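Local coordinates for tight junction protein ZO-3 (Homo sapiens, PDB 3KFV) that serves as a scaffold linking tight-junction membrane proteins such as claudins and occludin to the actin cytoskeleton, at residues A[23-28]-A[213-218]. Residues are numbered along the deposited sequence; the frame is centred on the assembly and turned at random.
Sequences FTRGDV and LNYVQY
A chi1 of -168° swings the phenol of Tyr-215 away from its backbone N, and it reaches from the end of helix 207-215 to Arg-25, whose CG lies anti to the carbonyl carbon (chi1 -76°) and whose chain then runs extended from CG to NE. The ring's CE1 rests 3.7 Å from Arg-25 CB, and its OH lies alongside the aliphatic part of the arginine, 3.9 Å from Arg-25 CG. Beside this, the backbone N of Gly-26 meets the ring at its edge, near the ring plane, 3.8 Å from Tyr-215 CE1. The contact between the two segments is thus van der Waals packing, and the polar ends bond to neighbours: Thr-126 OG1 is hydrogen-bonded to both Tyr-215 OH and Arg-25 NE, His-10 ND1 also hydrogen-bonds to Tyr-215 OH, and Glu-12 and Glu-79 form salt bridges with Arg-25 NH1. Arginine fits because its methylenes pack by the phenol while its charged end reaches both glutamates. Tyrosine suits this place because one flat group packs against the loop while its hydroxyl enters that network; an alanine here would probably open a gap beside Arg-25 and Gly-26 and leave Thr-126 and His-10 without their phenol partner. Gly-26 suits its place, where phi is 110° and a CB would press on the preceding carbonyl and point at the ring. The type II beta turn from Thr-24 to Asp-27, in the SH3 domain, so presents Arg-25 and Gly-26 to a guanylate kinase-like helix ending in a Schellman motif at Gln-217, an interdomain contact within the SH3-guanylate kinase module of the MAGUK family.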
loop_
_atom_site.group_PDB
_atom_site.type_symbol
_atom_site.label_atom_id
_atom_site.label_comp_id
_atom_site.label_asym_id
_atom_site.label_seq_id
_atom_site.Cartn_x
_atom_site.Cartn_y
_atom_site.Cartn_z
ATOM N N PHE A 23 -12.439 3.051 -13.183
ATOM C CA PHE A 23 -11.603 2.277 -12.276
ATOM C C PHE A 23 -10.276 1.830 -12.867
ATOM O O PHE A 23 -10.036 1.931 -14.078
ATOM C CB PHE A 23 -12.366 1.083 -11.692
ATOM C CG PHE A 23 -12.965 0.166 -12.719
ATOM C CD1 PHE A 23 -14.339 0.036 -12.828
ATOM C CD2 PHE A 23 -12.161 -0.587 -13.552
ATOM C CE1 PHE A 23 -14.899 -0.823 -13.760
ATOM C CE2 PHE A 23 -12.716 -1.443 -14.485
ATOM C CZ PHE A 23 -14.087 -1.558 -14.589
ATOM N N THR A 24 -9.425 1.322 -11.985
ATOM C CA THR A 24 -8.075 0.918 -12.329
ATOM C C THR A 24 -7.808 -0.451 -11.727
ATOM O O THR A 24 -8.391 -0.802 -10.705
ATOM C CB THR A 24 -7.058 1.944 -11.766
ATOM O OG1 THR A 24 -7.086 3.128 -12.572
ATOM C CG2 THR A 24 -5.634 1.382 -11.736
ATOM N N ARG A 25 -6.942 -1.233 -12.359
ATOM C CA ARG A 25 -6.484 -2.475 -11.743
ATOM C C ARG A 25 -6.298 -2.315 -10.232
ATOM O O ARG A 25 -5.456 -1.534 -9.780
ATOM C CB ARG A 25 -5.171 -2.934 -12.372
ATOM C CG ARG A 25 -5.329 -3.554 -13.730
ATOM C CD ARG A 25 -3.983 -3.862 -14.346
ATOM N NE ARG A 25 -4.100 -4.874 -15.390
ATOM C CZ ARG A 25 -4.594 -4.649 -16.604
ATOM N NH1 ARG A 25 -5.030 -3.442 -16.933
ATOM N NH2 ARG A 25 -4.657 -5.634 -17.490
ATOM N N GLY A 26 -7.092 -3.050 -9.457
ATOM C CA GLY A 26 -6.930 -3.079 -8.016
ATOM C C GLY A 26 -8.033 -2.388 -7.238
ATOM O O GLY A 26 -8.191 -2.627 -6.043
ATOM N N ASP A 27 -8.792 -1.524 -7.900
ATOM C CA ASP A 27 -9.908 -0.854 -7.244
ATOM C C ASP A 27 -10.945 -1.869 -6.789
ATOM O O ASP A 27 -11.085 -2.935 -7.381
ATOM C CB ASP A 27 -10.539 0.184 -8.170
ATOM C CG ASP A 27 -9.735 1.477 -8.230
ATOM O OD1 ASP A 27 -9.229 1.914 -7.174
ATOM O OD2 ASP A 27 -9.613 2.060 -9.331
ATOM N N VAL A 28 -11.661 -1.538 -5.720
ATOM C CA VAL A 28 -12.650 -2.446 -5.155
ATOM C C VAL A 28 -14.011 -1.772 -5.091
ATOM O O VAL A 28 -14.120 -0.596 -4.749
ATOM C CB VAL A 28 -12.244 -2.937 -3.742
ATOM C CG1 VAL A 28 -13.345 -3.783 -3.139
ATOM C CG2 VAL A 28 -10.945 -3.733 -3.799
ATOM N N LEU A 213 2.616 -4.379 -4.447
ATOM C CA LEU A 213 2.332 -5.193 -3.266
ATOM C C LEU A 213 0.850 -5.153 -2.919
ATOM O O LEU A 213 0.256 -6.171 -2.552
ATOM C CB LEU A 213 3.168 -4.739 -2.066
ATOM C CG LEU A 213 4.663 -5.053 -2.133
ATOM C CD1 LEU A 213 5.433 -4.189 -1.158
ATOM C CD2 LEU A 213 4.920 -6.533 -1.876
ATOM N N ASN A 214 0.257 -3.971 -3.027
ATOM C CA ASN A 214 -1.181 -3.856 -2.852
ATOM C C ASN A 214 -1.909 -4.733 -3.863
ATOM O O ASN A 214 -2.922 -5.348 -3.541
ATOM C CB ASN A 214 -1.631 -2.407 -2.994
ATOM C CG ASN A 214 -1.348 -1.591 -1.761
ATOM O OD1 ASN A 214 -1.151 -2.135 -0.677
ATOM N ND2 ASN A 214 -1.333 -0.277 -1.912
ATOM N N TYR A 215 -1.379 -4.798 -5.081
ATOM C CA TYR A 215 -2.048 -5.506 -6.163
ATOM C C TYR A 215 -2.053 -7.020 -5.970
ATOM O O TYR A 215 -3.074 -7.677 -6.195
ATOM C CB TYR A 215 -1.431 -5.144 -7.516
ATOM C CG TYR A 215 -2.263 -5.620 -8.683
ATOM C CD1 TYR A 215 -3.558 -5.149 -8.869
ATOM C CD2 TYR A 215 -1.766 -6.543 -9.589
ATOM C CE1 TYR A 215 -4.330 -5.579 -9.926
ATOM C CE2 TYR A 215 -2.535 -6.981 -10.652
ATOM C CZ TYR A 215 -3.814 -6.493 -10.813
ATOM O OH TYR A 215 -4.589 -6.923 -11.858
ATOM N N VAL A 216 -0.913 -7.571 -5.563
ATOM C CA VAL A 216 -0.830 -9.002 -5.278
ATOM C C VAL A 216 -1.366 -9.315 -3.884
ATOM O O VAL A 216 -1.288 -10.450 -3.427
ATOM C CB VAL A 216 0.609 -9.551 -5.409
ATOM C CG1 VAL A 216 1.133 -9.324 -6.818
ATOM C CG2 VAL A 216 1.524 -8.914 -4.372
ATOM N N GLN A 217 -1.891 -8.298 -3.210
ATOM C CA GLN A 217 -2.629 -8.497 -1.964
ATOM C C GLN A 217 -1.764 -8.873 -0.755
ATOM O O GLN A 217 -2.209 -9.570 0.158
ATOM C CB GLN A 217 -3.759 -9.505 -2.175
ATOM C CG GLN A 217 -4.739 -9.060 -3.248
ATOM C CD GLN A 217 -5.988 -9.912 -3.296
ATOM O OE1 GLN A 217 -7.063 -9.467 -2.886
ATOM N NE2 GLN A 217 -5.858 -11.145 -3.794
ATOM N N TYR A 218 -0.524 -8.395 -0.764
ATOM C CA TYR A 218 0.334 -8.445 0.406
ATOM C C TYR A 218 -0.010 -7.272 1.307
ATOM O O TYR A 218 0.314 -7.273 2.490
ATOM C CB TYR A 218 1.796 -8.372 -0.017
ATOM C CG TYR A 218 2.391 -9.721 -0.332
ATOM C CD1 TYR A 218 3.541 -10.155 0.305
ATOM C CD2 TYR A 218 1.787 -10.570 -1.248
ATOM C CE1 TYR A 218 4.084 -11.395 0.030
ATOM C CE2 TYR A 218 2.325 -11.815 -1.536
ATOM C CZ TYR A 218 3.476 -12.223 -0.892
ATOM O OH TYR A 218 4.026 -13.460 -1.162
#